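Local coordinates for OmpA family protein (Klebsiella pneumoniae subsp. pneumoniae, PDB 7RJJ) that probably binds cell-wall peptidoglycan through its periplasmic OmpA-like domain, the part present here, which holds a bound D-alanine, at residues L44-G49 and S115-V120. Sequence-based numbering, arbitrary orientation.
Sequences LIVVAG and SLVPQV
Leu44 and Val117 grip each other through both backbone polar groups: Val117 N donates to Leu44 O at 2.8 Å, nearly straight and in the carbonyl plane, while Leu44 N reaches Val117 O at 2.9 Å along a more bent path (142° at the hydrogen), tilted from that carbonyl's plane. Two residues on, Val46 and Ser115 form the next hydrogen-bonded pair of this antiparallel ladder, with Val46 N meeting Ser115 O almost head-on at 2.8 Å. Between them, Ile45 and Leu116 make the non-hydrogen-bonded pair, where Leu116 CA also offers a C-H to Leu44 O. On the face of Leu44, Val46 and Val117, contact runs diagonally: CG2 of Val46 touches CG2 of Val117 at 3.9 Å, each methyl set anti to its own carbonyl carbon. Strands 43-49 and 112-117 are the two central strands of the mixed sheet of the OmpA C-terminal-like fold, in which strand 86-90 runs parallel on the far side of 43-49. Past Val117 the chain turns a corner through Pro118 and Gln119, bringing Val120 back over Leu44; with CG anti to the backbone N (chi1 179°), Leu44 puts CD2 against CG1 of Val120 at 3.9 Å. The Leu44 side chain also touches Ala87 of strand 86-90 and Ala122. On the other face, buried Ile45 and Leu116 point the same way side by side, Leu116 CD2 lying 4.1 Å from Ile45 CG2. Phe86 and Ile114 pack on Ile45, and Trp43 touches Leu116. At the Ser115 end, a water 2.6 Å from Ser115 OG makes a weak bond to Val46 O.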
ATOM      1  N   LEU A  44       5.887  12.248  -5.915  1.00 11.28           N
ATOM      2  CA  LEU A  44       4.983  11.173  -6.396  1.00 10.53           C
ATOM      3  C   LEU A  44       4.859  10.118  -5.288  1.00  9.95           C
ATOM      4  O   LEU A  44       5.916   9.663  -4.777  1.00 10.14           O
ATOM      5  CB  LEU A  44       5.537  10.532  -7.669  1.00 10.72           C
ATOM      6  CG  LEU A  44       4.699   9.388  -8.239  1.00 10.56           C
ATOM      7  CD1 LEU A  44       3.366   9.900  -8.770  1.00 11.22           C
ATOM      8  CD2 LEU A  44       5.458   8.647  -9.335  1.00 11.37           C
ATOM      9  N   ILE A  45       3.628   9.728  -4.970  1.00  9.69           N
ATOM     10  CA  ILE A  45       3.325   8.715  -3.918  1.00  9.54           C
ATOM     11  C   ILE A  45       3.056   7.412  -4.658  1.00  8.87           C
ATOM     12  O   ILE A  45       1.955   7.273  -5.236  1.00  9.06           O
ATOM     13  CB  ILE A  45       2.135   9.141  -3.031  1.00 10.46           C
ATOM     14  CG1 ILE A  45       2.295  10.565  -2.492  1.00 11.49           C
ATOM     15  CG2 ILE A  45       1.903   8.143  -1.901  1.00 10.89           C
ATOM     16  CD1 ILE A  45       1.044  11.116  -1.874  1.00 13.08           C
ATOM     17  N   VAL A  46       4.052   6.534  -4.710  1.00  8.55           N
ATOM     18  CA  VAL A  46       3.837   5.244  -5.411  1.00  8.29           C
ATOM     19  C   VAL A  46       3.252   4.285  -4.376  1.00  8.24           C
ATOM     20  O   VAL A  46       3.935   3.992  -3.382  1.00  8.57           O
ATOM     21  CB  VAL A  46       5.120   4.710  -6.071  1.00  8.64           C
ATOM     22  CG1 VAL A  46       4.928   3.299  -6.622  1.00  8.77           C
ATOM     23  CG2 VAL A  46       5.632   5.655  -7.145  1.00  9.21           C
ATOM     24  N   VAL A  47       2.024   3.840  -4.605  1.00  8.30           N
ATOM     25  CA  VAL A  47       1.305   2.955  -3.648  1.00  8.61           C
ATOM     26  C   VAL A  47       1.258   1.551  -4.261  1.00  8.44           C
ATOM     27  O   VAL A  47       0.591   1.383  -5.291  1.00  8.67           O
ATOM     28  CB  VAL A  47      -0.103   3.498  -3.341  1.00  9.48           C
ATOM     29  CG1 VAL A  47      -0.751   2.710  -2.211  1.00 10.27           C
ATOM     30  CG2 VAL A  47      -0.078   4.975  -2.992  1.00 10.03           C
ATOM     31  N   ALA A  48       1.985   0.605  -3.667  1.00  8.50           N
ATOM     32  CA  ALA A  48       2.105  -0.765  -4.215  1.00  8.64           C
ATOM     33  C   ALA A  48       1.396  -1.771  -3.312  1.00  9.13           C
ATOM     34  O   ALA A  48       1.704  -1.816  -2.086  1.00  9.62           O
ATOM     35  CB  ALA A  48       3.559  -1.120  -4.389  1.00  8.94           C
ATOM     36  N   GLY A  49       0.455  -2.513  -3.896  1.00  9.50           N
ATOM     37  CA  GLY A  49      -0.279  -3.553  -3.152  1.00 10.21           C
ATOM     38  C   GLY A  49       0.366  -4.916  -3.319  1.00 10.57           C
ATOM     39  O   GLY A  49       1.022  -5.179  -4.368  1.00 10.56           O
ATOM     40  N   SER A 115       6.217   4.383  -1.611  1.00 13.43           N
ATOM     41  CA  SER A 115       7.542   4.970  -1.915  1.00 14.48           C
ATOM     42  C   SER A 115       7.311   6.409  -2.376  1.00 14.56           C
ATOM     43  O   SER A 115       6.385   6.608  -3.192  1.00 14.11           O
ATOM     44  CB  SER A 115       8.273   4.187  -2.958  1.00 14.78           C
ATOM     45  OG  SER A 115       8.503   2.858  -2.532  1.00 15.12           O
ATOM     46  N   LEU A 116       8.076   7.365  -1.848  1.00 15.61           N
ATOM     47  CA  LEU A 116       7.925   8.787  -2.279  1.00 16.08           C
ATOM     48  C   LEU A 116       9.043   9.088  -3.287  1.00 17.08           C
ATOM     49  O   LEU A 116      10.223   8.884  -2.961  1.00 18.28           O
ATOM     50  CB  LEU A 116       7.940   9.693  -1.051  1.00 17.35           C
ATOM     51  CG  LEU A 116       6.997   9.270   0.079  1.00 16.97           C
ATOM     52  CD1 LEU A 116       7.114  10.205   1.271  1.00 18.94           C
ATOM     53  CD2 LEU A 116       5.560   9.202  -0.400  1.00 15.53           C
ATOM     54  N   VAL A 117       8.662   9.501  -4.496  1.00 16.83           N
ATOM     55  CA  VAL A 117       9.637   9.694  -5.603  1.00 18.29           C
ATOM     56  C   VAL A 117       9.705  11.179  -5.943  1.00 19.59           C
ATOM     57  O   VAL A 117       8.724  11.771  -6.372  1.00 18.85           O
ATOM     58  CB  VAL A 117       9.236   8.836  -6.817  1.00 17.58           C
ATOM     59  CG1 VAL A 117      10.233   8.969  -7.945  1.00 19.46           C
ATOM     60  CG2 VAL A 117       9.045   7.376  -6.422  1.00 16.63           C
ATOM     61  N   PRO A 118      10.853  11.838  -5.705  1.00 22.06           N
ATOM     62  CA  PRO A 118      10.973  13.269  -5.982  1.00 23.77           C
ATOM     63  C   PRO A 118      11.177  13.658  -7.457  1.00 25.43           C
ATOM     64  O   PRO A 118      10.783  14.768  -7.808  1.00 25.80           O
ATOM     65  CB  PRO A 118      12.214  13.661  -5.162  1.00 25.88           C
ATOM     66  CG  PRO A 118      13.057  12.403  -5.132  1.00 26.04           C
ATOM     67  CD  PRO A 118      12.061  11.263  -5.097  1.00 23.40           C
ATOM     68  N   GLN A 119      11.719  12.754  -8.287  1.00 26.71           N
ATOM     69  CA  GLN A 119      12.045  13.107  -9.703  1.00 29.28           C
ATOM     70  C   GLN A 119      10.784  13.290 -10.558  1.00 28.75           C
ATOM     71  O   GLN A 119      10.905  13.887 -11.641  1.00 30.15           O
ATOM     72  CB  GLN A 119      12.924  12.045 -10.371  1.00 31.01           C
ATOM     73  CG  GLN A 119      14.225  11.739  -9.639  1.00 32.93           C
ATOM     74  CD  GLN A 119      14.060  10.815  -8.457  1.00 31.42           C
ATOM     75  OE1 GLN A 119      12.989  10.267  -8.195  1.00 29.58           O
ATOM     76  NE2 GLN A 119      15.151  10.599  -7.746  1.00 33.44           N
ATOM     77  N   VAL A 120       9.630  12.803 -10.103  1.00 27.43           N
ATOM     78  CA  VAL A 120       8.370  12.906 -10.899  1.00 27.96           C
ATOM     79  C   VAL A 120       7.475  13.985 -10.275  1.00 28.78           C
ATOM     80  O   VAL A 120       7.242  13.929  -9.054  1.00 27.20           O
ATOM     81  CB  VAL A 120       7.662  11.538 -10.973  1.00 26.68           C
ATOM     82  CG1 VAL A 120       6.307  11.625 -11.660  1.00 26.98           C
ATOM     83  CG2 VAL A 120       8.536  10.486 -11.644  1.00 27.77           C
TER
HETATM   84  O   HOH W   1       6.310   1.573  -3.241  1.00 22.08           O